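Trypsin-resistant surface T6 protein (Streptococcus pyogenes serotype M6, PDB 4P0D) serves as the backbone pilin, or T6 antigen, which probably polymerises into the pili on the surface of this Gram-positive bacterium. Local coordinates at residues A[159-167]-A[313-321]; A[203-214]-A[252-263]. The protein carries 1 engineered substitution. All coordinates share one frame; numbering follows the deposited sequence. Where two conformers were deposited one is given.

Contact 1 of 2, residues A[159-167]-A[313-321]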
loop_
_atom_site.group_PDB
_atom_site.type_symbol
_atom_site.label_atom_id
_atom_site.label_comp_id
_atom_site.label_asym_id
_atom_site.label_seq_id
_atom_site.Cartn_x
_atom_site.Cartn_y
_atom_site.Cartn_z
ATOM N N ASP A 159 -15.919 -5.618 -11.481
ATOM C CA ASP A 159 -15.183 -6.888 -11.526
ATOM C C ASP A 159 -15.222 -7.493 -12.923
ATOM O O ASP A 159 -16.290 -7.676 -13.500
ATOM C CB ASP A 159 -15.737 -7.900 -10.512
ATOM C CG ASP A 159 -15.282 -7.613 -9.074
ATOM O OD1 ASP A 159 -14.160 -7.115 -8.863
ATOM O OD2 ASP A 159 -16.055 -7.912 -8.141
ATOM N N ASP A 160 -14.040 -7.774 -13.454
ATOM C CA ASP A 160 -13.883 -8.470 -14.721
ATOM C C ASP A 160 -13.150 -9.787 -14.438
ATOM O O ASP A 160 -11.919 -9.828 -14.447
ATOM C CB ASP A 160 -13.068 -7.579 -15.662
ATOM C CG ASP A 160 -12.832 -8.214 -17.020
ATOM O OD1 ASP A 160 -13.511 -9.210 -17.331
ATOM O OD2 ASP A 160 -11.950 -7.720 -17.743
ATOM N N VAL A 161 -13.917 -10.842 -14.154
ATOM C CA VAL A 161 -13.363 -12.091 -13.633
ATOM C C VAL A 161 -12.569 -11.725 -12.361
ATOM O O VAL A 161 -13.144 -11.144 -11.429
ATOM C CB VAL A 161 -12.573 -12.863 -14.729
ATOM C CG1 VAL A 161 -12.349 -14.324 -14.343
ATOM C CG2 VAL A 161 -13.345 -12.832 -16.048
ATOM N N ASN A 162 -11.274 -12.005 -12.308
ATOM C CA ASN A 162 -10.478 -11.625 -11.142
ATOM C C ASN A 162 -9.785 -10.257 -11.290
ATOM O O ASN A 162 -8.871 -9.951 -10.536
ATOM C CB ASN A 162 -9.432 -12.706 -10.860
ATOM C CG ASN A 162 -8.521 -12.941 -12.038
ATOM O OD1 ASN A 162 -8.816 -12.506 -13.159
ATOM N ND2 ASN A 162 -7.418 -13.632 -11.805
ATOM N N LYS A 163 -10.199 -9.448 -12.269
ATOM C CA LYS A 163 -9.583 -8.137 -12.502
ATOM C C LYS A 163 -10.533 -7.030 -12.078
ATOM O O LYS A 163 -11.677 -7.005 -12.519
ATOM C CB LYS A 163 -9.289 -7.947 -13.987
ATOM C CG LYS A 163 -8.350 -8.973 -14.604
ATOM C CD LYS A 163 -6.906 -8.693 -14.226
ATOM C CE LYS A 163 -5.905 -9.552 -15.007
ATOM N NZ LYS A 163 -6.331 -10.975 -15.128
ATOM N N LYS A 164 -10.071 -6.100 -11.249
ATOM C CA LYS A 164 -10.879 -4.923 -10.967
ATOM C C LYS A 164 -10.634 -3.856 -12.027
ATOM O O LYS A 164 -9.506 -3.478 -12.277
ATOM C CB LYS A 164 -10.644 -4.423 -9.536
ATOM C CG LYS A 164 -11.112 -5.464 -8.507
ATOM C CD LYS A 164 -11.179 -4.937 -7.090
ATOM C CE LYS A 164 -11.541 -6.047 -6.107
ATOM N NZ LYS A 164 -12.966 -6.503 -6.231
ATOM N N THR A 165 -11.713 -3.401 -12.663
ATOM C CA THR A 165 -11.618 -2.450 -13.766
ATOM C C THR A 165 -12.364 -1.143 -13.466
ATOM O O THR A 165 -13.241 -1.091 -12.619
ATOM C CB THR A 165 -12.161 -3.053 -15.078
ATOM O OG1 THR A 165 -13.588 -3.145 -15.018
ATOM C CG2 THR A 165 -11.582 -4.451 -15.321
ATOM N N THR A 166 -12.013 -0.094 -14.186
ATOM C CA THR A 166 -12.611 1.213 -13.967
ATOM C C THR A 166 -12.605 2.033 -15.261
ATOM O O THR A 166 -12.148 1.559 -16.321
ATOM C CB THR A 166 -11.844 1.957 -12.850
ATOM O OG1 THR A 166 -12.567 3.135 -12.464
ATOM C CG2 THR A 166 -10.477 2.329 -13.321
ATOM N N SER A 167 -13.081 3.267 -15.185
ATOM C CA SER A 167 -13.176 4.110 -16.359
ATOM C C SER A 167 -12.760 5.536 -16.020
ATOM O O SER A 167 -12.736 5.929 -14.841
ATOM C CB SER A 167 -14.597 4.056 -16.900
ATOM O OG SER A 167 -15.512 4.628 -15.967
ATOM N N SER A 313 -0.819 -3.710 -2.316
ATOM C CA SER A 313 -1.094 -2.974 -3.529
ATOM C C SER A 313 -2.326 -3.557 -4.202
ATOM O O SER A 313 -2.565 -4.775 -4.151
ATOM C CB SER A 313 0.116 -3.075 -4.453
ATOM O OG SER A 313 -0.050 -2.276 -5.608
ATOM N N LYS A 314 -3.131 -2.692 -4.807
ATOM C CA LYS A 314 -4.252 -3.123 -5.644
ATOM C C LYS A 314 -4.030 -2.527 -7.030
ATOM O O LYS A 314 -3.641 -1.370 -7.168
ATOM C CB LYS A 314 -5.584 -2.674 -5.059
ATOM C CG LYS A 314 -5.918 -3.272 -3.685
ATOM C CD LYS A 314 -6.111 -4.786 -3.690
ATOM C CE LYS A 314 -7.166 -5.243 -4.682
ATOM N NZ LYS A 314 -7.220 -6.726 -4.773
ATOM N N ILE A 315 -4.239 -3.320 -8.056
ATOM C CA ILE A 315 -4.068 -2.834 -9.416
ATOM C C ILE A 315 -5.460 -2.703 -9.969
ATOM O O ILE A 315 -6.298 -3.618 -9.826
ATOM C CB ILE A 315 -3.226 -3.800 -10.280
ATOM C CG1 ILE A 315 -1.943 -4.201 -9.562
ATOM C CG2 ILE A 315 -2.888 -3.176 -11.637
ATOM C CD1 ILE A 315 -1.241 -5.383 -10.225
ATOM N N VAL A 316 -5.730 -1.573 -10.596
ATOM C CA VAL A 316 -6.992 -1.401 -11.259
ATOM C C VAL A 316 -6.729 -1.209 -12.742
ATOM O O VAL A 316 -5.783 -0.537 -13.121
ATOM C CB VAL A 316 -7.790 -0.238 -10.648
ATOM C CG1 VAL A 316 -9.091 -0.048 -11.383
ATOM C CG2 VAL A 316 -8.063 -0.533 -9.169
ATOM N N TYR A 317 -7.582 -1.818 -13.558
ATOM C CA TYR A 317 -7.375 -1.886 -15.015
ATOM C C TYR A 317 -8.386 -1.040 -15.798
ATOM O O TYR A 317 -9.506 -0.801 -15.343
ATOM C CB TYR A 317 -7.457 -3.338 -15.455
ATOM C CG TYR A 317 -6.360 -4.184 -14.861
ATOM C CD1 TYR A 317 -5.079 -4.192 -15.416
ATOM C CD2 TYR A 317 -6.578 -4.946 -13.718
ATOM C CE1 TYR A 317 -4.064 -4.952 -14.867
ATOM C CE2 TYR A 317 -5.559 -5.714 -13.171
ATOM C CZ TYR A 317 -4.311 -5.709 -13.756
ATOM O OH TYR A 317 -3.297 -6.455 -13.209
ATOM N N THR A 318 -7.976 -0.575 -16.977
ATOM C CA THR A 318 -8.907 0.046 -17.920
ATOM C C THR A 318 -8.607 -0.498 -19.307
ATOM O O THR A 318 -7.494 -0.975 -19.570
ATOM C CB THR A 318 -8.773 1.590 -17.979
ATOM O OG1 THR A 318 -7.562 1.952 -18.663
ATOM C CG2 THR A 318 -8.726 2.199 -16.612
ATOM N N TYR A 319 -9.597 -0.379 -20.192
ATOM C CA TYR A 319 -9.460 -0.750 -21.595
ATOM C C TYR A 319 -9.898 0.419 -22.463
ATOM O O TYR A 319 -10.475 1.400 -21.979
ATOM C CB TYR A 319 -10.359 -1.950 -21.915
ATOM C CG TYR A 319 -10.233 -3.082 -20.906
ATOM C CD1 TYR A 319 -9.049 -3.805 -20.793
ATOM C CD2 TYR A 319 -11.284 -3.391 -20.046
ATOM C CE1 TYR A 319 -8.913 -4.824 -19.863
ATOM C CE2 TYR A 319 -11.162 -4.419 -19.111
ATOM C CZ TYR A 319 -9.974 -5.129 -19.019
ATOM O OH TYR A 319 -9.847 -6.144 -18.078
ATOM N N GLN A 320 -9.654 0.291 -23.761
ATOM C CA GLN A 320 -10.128 1.284 -24.702
ATOM C C GLN A 320 -10.759 0.605 -25.895
ATOM O O GLN A 320 -10.370 -0.505 -26.269
ATOM C CB GLN A 320 -9.011 2.238 -25.102
ATOM C CG GLN A 320 -7.790 1.580 -25.708
ATOM C CD GLN A 320 -6.613 2.530 -25.825
ATOM O OE1 GLN A 320 -6.557 3.570 -25.163
ATOM N NE2 GLN A 320 -5.656 2.165 -26.656
ATOM N N ILE A 321 -11.767 1.263 -26.447
ATOM C CA ILE A 321 -12.510 0.748 -27.578
ATOM C C ILE A 321 -12.002 1.394 -28.863
ATOM O O ILE A 321 -11.829 2.601 -28.928
ATOM C CB ILE A 321 -14.016 1.012 -27.421
ATOM C CG1 ILE A 321 -14.519 0.376 -26.121
ATOM C CG2 ILE A 321 -14.794 0.449 -28.614
ATOM C CD1 ILE A 321 -15.946 0.709 -25.791
HETATM O O HOH W 1 -7.448 -6.050 -10.139
#
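The aliphatic part of Lys163 overlaps the Tyr317 ring obliquely, with Lys163 CD 3.4 Å from Tyr317 CE2. Its chain is bent at chi2 (-77°), which lays CD against the ring; the amine also makes a cation-pi contact with Trp394. Lys164 O lies near the plane of the same ring, at the CD2 edge, and accepts Tyr317 N at 2.8 Å in its carbonyl plane. The return bond, from Thr166 N to Tyr317 O, is 2.9 Å and nearly in line with the carbonyl, so Thr165 and Tyr317 form a single backbone bridge. Beside it, one water accepts from Lys164 N and donates to Ile315 O, extending the join by one more step. Residues 159-165 belong to a beta hairpin whose two-residue loop is a type II' turn from Asp160 to Lys163. They sit against the connection that carries the chain from strand 307-316, paired in the middle Ig-like domain, to strand 320-327, paired in the C-terminal one. Two residues beyond the bridge, Tyr319 OH donates to Asp160 OD2 at 2.6 Å, carboxylate and ring standing almost perpendicular (84°). The oxygen also accepts Trp394 N, so two donors hold OD2 of this buried side chain. The Thr165 and Tyr319 side chains cross at about a right angle, Thr165 CG2 lying 3.7 Å from Tyr319 OH, while Thr165 OG1 turns to Ile158 O and Ser367 N. Methyl packing is tight on the other flank: Thr166 CG2, set between its own backbone N and carbonyl carbon, lies 3.4 Å from Val316 CG1 and 3.7 Å from Thr318 CG2. Thr166 and Val316 both reach Leu172 of strand 171-179, and Thr318 OG1 is bonded to Ile270 O.

Contact 2 of 2, residues A[203-214]-A[252-263]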
loop_
_atom_site.group_PDB
_atom_site.type_symbol
_atom_site.label_atom_id
_atom_site.label_comp_id
_atom_site.label_asym_id
_atom_site.label_seq_id
_atom_site.Cartn_x
_atom_site.Cartn_y
_atom_site.Cartn_z
ATOM N N THR A 203 -5.771 10.359 -9.383
ATOM C CA THR A 203 -5.486 11.601 -8.707
ATOM C C THR A 203 -5.984 11.457 -7.267
ATOM O O THR A 203 -7.187 11.387 -7.014
ATOM C CB THR A 203 -6.127 12.801 -9.428
ATOM O OG1 THR A 203 -5.700 12.831 -10.798
ATOM C CG2 THR A 203 -5.753 14.128 -8.744
ATOM N N PHE A 204 -5.039 11.370 -6.337
ATOM C CA PHE A 204 -5.318 11.208 -4.907
ATOM C C PHE A 204 -5.995 12.435 -4.346
ATOM O O PHE A 204 -5.594 13.542 -4.679
ATOM C CB PHE A 204 -4.000 11.000 -4.160
ATOM C CG PHE A 204 -4.147 10.949 -2.667
ATOM C CD1 PHE A 204 -4.795 9.888 -2.055
ATOM C CD2 PHE A 204 -3.626 11.962 -1.870
ATOM C CE1 PHE A 204 -4.942 9.843 -0.676
ATOM C CE2 PHE A 204 -3.751 11.907 -0.494
ATOM C CZ PHE A 204 -4.406 10.855 0.106
ATOM N N ASN A 205 -7.014 12.233 -3.510
ATOM C CA ASN A 205 -7.712 13.329 -2.842
ATOM C C ASN A 205 -7.399 13.317 -1.354
ATOM O O ASN A 205 -8.012 12.568 -0.587
ATOM C CB ASN A 205 -9.236 13.232 -3.044
ATOM C CG ASN A 205 -9.983 14.468 -2.517
ATOM O OD1 ASN A 205 -9.488 15.220 -1.678
ATOM N ND2 ASN A 205 -11.176 14.680 -3.027
ATOM N N PHE A 206 -6.463 14.166 -0.944
ATOM C CA PHE A 206 -6.051 14.208 0.462
ATOM C C PHE A 206 -7.205 14.575 1.389
ATOM O O PHE A 206 -7.335 14.021 2.467
ATOM C CB PHE A 206 -4.894 15.179 0.645
ATOM C CG PHE A 206 -4.387 15.252 2.050
ATOM C CD1 PHE A 206 -3.741 14.166 2.623
ATOM C CD2 PHE A 206 -4.568 16.399 2.813
ATOM C CE1 PHE A 206 -3.254 14.225 3.917
ATOM C CE2 PHE A 206 -4.099 16.462 4.122
ATOM C CZ PHE A 206 -3.438 15.371 4.673
ATOM N N ASN A 207 -8.044 15.505 0.943
ATOM C CA ASN A 207 -9.226 15.913 1.678
ATOM C C ASN A 207 -10.215 14.778 1.944
ATOM O O ASN A 207 -11.021 14.890 2.860
ATOM C CB ASN A 207 -9.937 17.082 0.953
ATOM N N SER A 208 -10.161 13.698 1.149
ATOM C CA SER A 208 -11.011 12.529 1.374
ATOM C C SER A 208 -10.492 11.609 2.479
ATOM O O SER A 208 -11.169 10.691 2.843
ATOM C CB SER A 208 -11.152 11.698 0.098
ATOM O OG SER A 208 -9.940 11.023 -0.208
ATOM N N LEU A 209 -9.287 11.846 2.982
ATOM C CA LEU A 209 -8.657 10.935 3.947
ATOM C C LEU A 209 -9.439 10.903 5.246
ATOM O O LEU A 209 -9.713 11.941 5.850
ATOM C CB LEU A 209 -7.199 11.352 4.219
ATOM C CG LEU A 209 -6.330 10.486 5.141
ATOM C CD1 LEU A 209 -6.071 9.113 4.524
ATOM C CD2 LEU A 209 -5.000 11.191 5.438
ATOM N N THR A 210 -9.822 9.709 5.668
ATOM C CA THR A 210 -10.515 9.556 6.924
ATOM C C THR A 210 -9.842 8.489 7.750
ATOM O O THR A 210 -9.162 7.602 7.239
ATOM C CB THR A 210 -12.002 9.198 6.720
ATOM O OG1 THR A 210 -12.106 7.832 6.307
ATOM C CG2 THR A 210 -12.634 10.077 5.674
ATOM N N VAL A 211 -10.022 8.584 9.051
ATOM C CA VAL A 211 -9.438 7.641 9.975
ATOM C C VAL A 211 -10.531 7.313 10.988
ATOM O O VAL A 211 -11.137 8.223 11.552
ATOM C CB VAL A 211 -8.203 8.259 10.685
ATOM C CG1 VAL A 211 -7.726 7.377 11.805
ATOM C CG2 VAL A 211 -7.069 8.525 9.711
ATOM N N GLU A 212 -10.822 6.026 11.176
ATOM C CA GLU A 212 -11.706 5.562 12.240
ATOM C C GLU A 212 -10.834 4.825 13.245
ATOM O O GLU A 212 -9.903 4.120 12.874
ATOM C CB GLU A 212 -12.822 4.647 11.697
ATOM C CG GLU A 212 -13.643 3.875 12.744
ATOM C CD GLU A 212 -13.182 2.428 12.952
ATOM O OE1 GLU A 212 -13.184 1.679 11.942
ATOM O OE2 GLU A 212 -12.833 2.025 14.109
ATOM N N TRP A 213 -11.125 5.021 14.518
ATOM C CA TRP A 213 -10.398 4.364 15.604
ATOM C C TRP A 213 -11.381 4.197 16.762
ATOM O O TRP A 213 -12.093 5.136 17.125
ATOM C CB TRP A 213 -9.199 5.208 16.025
ATOM C CG TRP A 213 -8.430 4.657 17.210
ATOM C CD1 TRP A 213 -7.616 3.568 17.237
ATOM C CD2 TRP A 213 -8.417 5.198 18.521
ATOM N NE1 TRP A 213 -7.099 3.390 18.498
ATOM C CE2 TRP A 213 -7.566 4.392 19.304
ATOM C CE3 TRP A 213 -9.022 6.306 19.107
ATOM C CZ2 TRP A 213 -7.324 4.654 20.652
ATOM C CZ3 TRP A 213 -8.789 6.556 20.437
ATOM C CH2 TRP A 213 -7.943 5.738 21.195
ATOM N N LYS A 214 -11.431 2.987 17.307
ATOM C CA LYS A 214 -12.399 2.625 18.349
ATOM C C LYS A 214 -13.848 2.928 17.957
ATOM O O LYS A 214 -14.647 3.301 18.799
ATOM C CB LYS A 214 -12.050 3.331 19.669
ATOM C CG LYS A 214 -10.761 2.818 20.296
ATOM C CD LYS A 214 -10.755 2.964 21.811
ATOM C CE LYS A 214 -11.058 4.389 22.238
ATOM N NZ LYS A 214 -10.484 4.685 23.577
ATOM N N LEU A 252 -2.871 4.683 20.799
ATOM C CA LEU A 252 -3.756 3.732 20.112
ATOM C C LEU A 252 -4.404 2.707 21.036
ATOM O O LEU A 252 -5.402 2.076 20.660
ATOM C CB LEU A 252 -3.025 3.029 18.972
ATOM C CG LEU A 252 -2.445 3.916 17.866
ATOM C CD1 LEU A 252 -1.844 3.063 16.754
ATOM C CD2 LEU A 252 -3.488 4.873 17.299
ATOM N N GLU A 253 -3.868 2.542 22.251
ATOM C CA GLU A 253 -4.425 1.580 23.214
ATOM C C GLU A 253 -4.538 0.179 22.589
ATOM O O GLU A 253 -5.534 -0.506 22.780
ATOM C CB GLU A 253 -5.807 2.044 23.729
ATOM C CG GLU A 253 -5.799 3.360 24.480
ATOM C CD GLU A 253 -7.171 3.977 24.651
ATOM O OE1 GLU A 253 -8.221 3.297 24.505
ATOM O OE2 GLU A 253 -7.198 5.181 24.943
ATOM N N SER A 254 -3.541 -0.200 21.796
ATOM C CA SER A 254 -3.503 -1.502 21.111
ATOM C C SER A 254 -4.709 -1.799 20.197
ATOM O O SER A 254 -5.021 -2.958 19.934
ATOM C CB SER A 254 -3.333 -2.634 22.134
ATOM O OG SER A 254 -2.308 -2.327 23.071
ATOM N N ILE A 255 -5.380 -0.756 19.710
ATOM C CA ILE A 255 -6.490 -0.916 18.766
ATOM C C ILE A 255 -6.070 -0.235 17.462
ATOM O O ILE A 255 -5.651 0.919 17.477
ATOM C CB ILE A 255 -7.786 -0.296 19.347
ATOM C CG1 ILE A 255 -8.305 -1.168 20.492
ATOM C CG2 ILE A 255 -8.880 -0.140 18.288
ATOM C CD1 ILE A 255 -9.239 -0.438 21.446
ATOM N N SER A 256 -6.146 -0.946 16.341
ATOM C CA SER A 256 -5.680 -0.389 15.059
ATOM C C SER A 256 -6.703 0.553 14.460
ATOM O O SER A 256 -7.865 0.206 14.391
ATOM C CB SER A 256 -5.450 -1.480 14.008
ATOM O OG SER A 256 -4.473 -2.385 14.441
ATOM N N PRO A 257 -6.257 1.711 13.975
ATOM C CA PRO A 257 -7.140 2.597 13.234
ATOM C C PRO A 257 -7.426 2.021 11.849
ATOM O O PRO A 257 -6.669 1.179 11.374
ATOM C CB PRO A 257 -6.325 3.877 13.118
ATOM C CG PRO A 257 -4.918 3.398 13.088
ATOM C CD PRO A 257 -4.873 2.212 14.003
ATOM N N ASN A 258 -8.536 2.438 11.243
ATOM C CA ASN A 258 -8.910 2.037 9.896
ATOM C C ASN A 258 -8.891 3.305 9.033
ATOM O O ASN A 258 -9.458 4.332 9.415
ATOM C CB ASN A 258 -10.296 1.378 9.929
ATOM C CG ASN A 258 -10.291 0.059 10.711
ATOM O OD1 ASN A 258 -9.376 -0.766 10.568
ATOM N ND2 ASN A 258 -11.285 -0.125 11.567
ATOM N N ILE A 259 -8.172 3.250 7.907
ATOM C CA ILE A 259 -7.914 4.421 7.091
ATOM C C ILE A 259 -8.675 4.275 5.772
ATOM O O ILE A 259 -8.632 3.213 5.156
ATOM C CB ILE A 259 -6.390 4.568 6.815
ATOM C CG1 ILE A 259 -5.598 4.623 8.131
ATOM C CG2 ILE A 259 -6.072 5.795 5.959
ATOM C CD1 ILE A 259 -4.117 4.839 7.921
ATOM N N SER A 260 -9.341 5.337 5.336
ATOM C CA SER A 260 -9.989 5.357 4.037
ATOM C C SER A 260 -9.593 6.593 3.245
ATOM O O SER A 260 -9.238 7.627 3.816
ATOM C CB SER A 260 -11.507 5.271 4.209
ATOM O OG SER A 260 -11.783 4.008 4.749
ATOM N N TYR A 261 -9.621 6.467 1.926
ATOM C CA TYR A 261 -9.339 7.595 1.044
ATOM C C TYR A 261 -9.791 7.303 -0.379
ATOM O O TYR A 261 -10.082 6.165 -0.729
ATOM C CB TYR A 261 -7.863 7.975 1.074
ATOM C CG TYR A 261 -6.909 6.810 1.008
ATOM C CD1 TYR A 261 -6.570 6.088 2.152
ATOM C CD2 TYR A 261 -6.329 6.431 -0.201
ATOM C CE1 TYR A 261 -5.681 5.016 2.092
ATOM C CE2 TYR A 261 -5.449 5.366 -0.272
ATOM C CZ TYR A 261 -5.118 4.673 0.866
ATOM O OH TYR A 261 -4.223 3.624 0.766
ATOM N N LYS A 262 -9.862 8.346 -1.188
ATOM C CA LYS A 262 -10.372 8.216 -2.534
ATOM C C LYS A 262 -9.401 8.744 -3.542
ATOM O O LYS A 262 -8.606 9.619 -3.230
ATOM C CB LYS A 262 -11.652 9.012 -2.658
ATOM C CG LYS A 262 -12.821 8.420 -1.902
ATOM C CD LYS A 262 -13.976 9.386 -2.069
ATOM C CE LYS A 262 -15.252 8.911 -1.430
ATOM N NZ LYS A 262 -16.256 9.994 -1.702
ATOM N N ALA A 263 -9.503 8.244 -4.767
ATOM C CA ALA A 263 -8.834 8.829 -5.890
ATOM C C ALA A 263 -9.724 8.754 -7.124
ATOM O O ALA A 263 -10.630 7.927 -7.190
ATOM C CB ALA A 263 -7.499 8.158 -6.130
HETATM O O HOH W 2 -11.669 5.341 7.691
HETATM O O HOH W 3 -10.503 0.877 15.366
#
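Thr210 and Ser260 exchange paired backbone hydrogen bonds, as do Glu212 and Asn258, the latter pair in their carbonyl planes; Val211 and Ile259 form the non-hydrogen-bonded pair between them. At the corner of residues 206-208 the regular exchange lapses, and Ser208 OG takes the Lys262 N-H at 2.9 Å in place of a main-chain carbonyl. Thr210, Glu212, Asn258 and Ser260 share one face. In the conformer given, Asn258 ND2 gives a nearly straight bond (175°) to Glu212 OE1; the acceptor lies in the amide plane, but the donor meets OE1 on its syn side 32° out of the carboxylate plane. A water accepts from Lys214 N and donates to Glu212 OE2 and Ser256 O. Beyond the strand ends, Lys214 NZ forms a salt bridge with Glu253 OE1 at 2.8 Å and has a second partner in Glu229. Aromatic contacts mark both ends. The Trp213 NE1 edge meets Leu252 O at 3.0 Å, and more weakly Ile255 O, while Lys214 CG rests over one face of the indole. Leu252 O also takes Ile255 N from its opposite side, closing a type I' turn. Phe204 CE1 approaches Tyr261 CD2 to 3.7 Å, the rings oblique. Val211 and Ile259 point to the other face, near Leu245: Leu209 CD1 joins Ile259 CG2 at 3.6 Å, and the Val211 and Pro257 side chains lie side by side. Strand 258-265, paired antiparallel with both 202-213 and 171-179, lies inside a sheet with a polar and an apolar face, consistent with the Cna-B-like, Ig-like domain of pilin backbones.

Contact 1 joins the middle domain to the C-terminal one, whereas contact 2 is a strand pairing within the middle domain. Their centres are 24 Å apart and their nearest atoms about 7 Å, so they do not touch. Strand 171-179 connects them: it follows residues 159-167 in the chain and pairs with strand 258-265. Leu172 serves both, its side chain meeting Thr166 and Val316 of contact 1 and its backbone bonding to Ala263 of contact 2. In sequence, both segments of contact 2 fall between those of contact 1. Neither contact includes Ser82 or Thr85 of the calcium site.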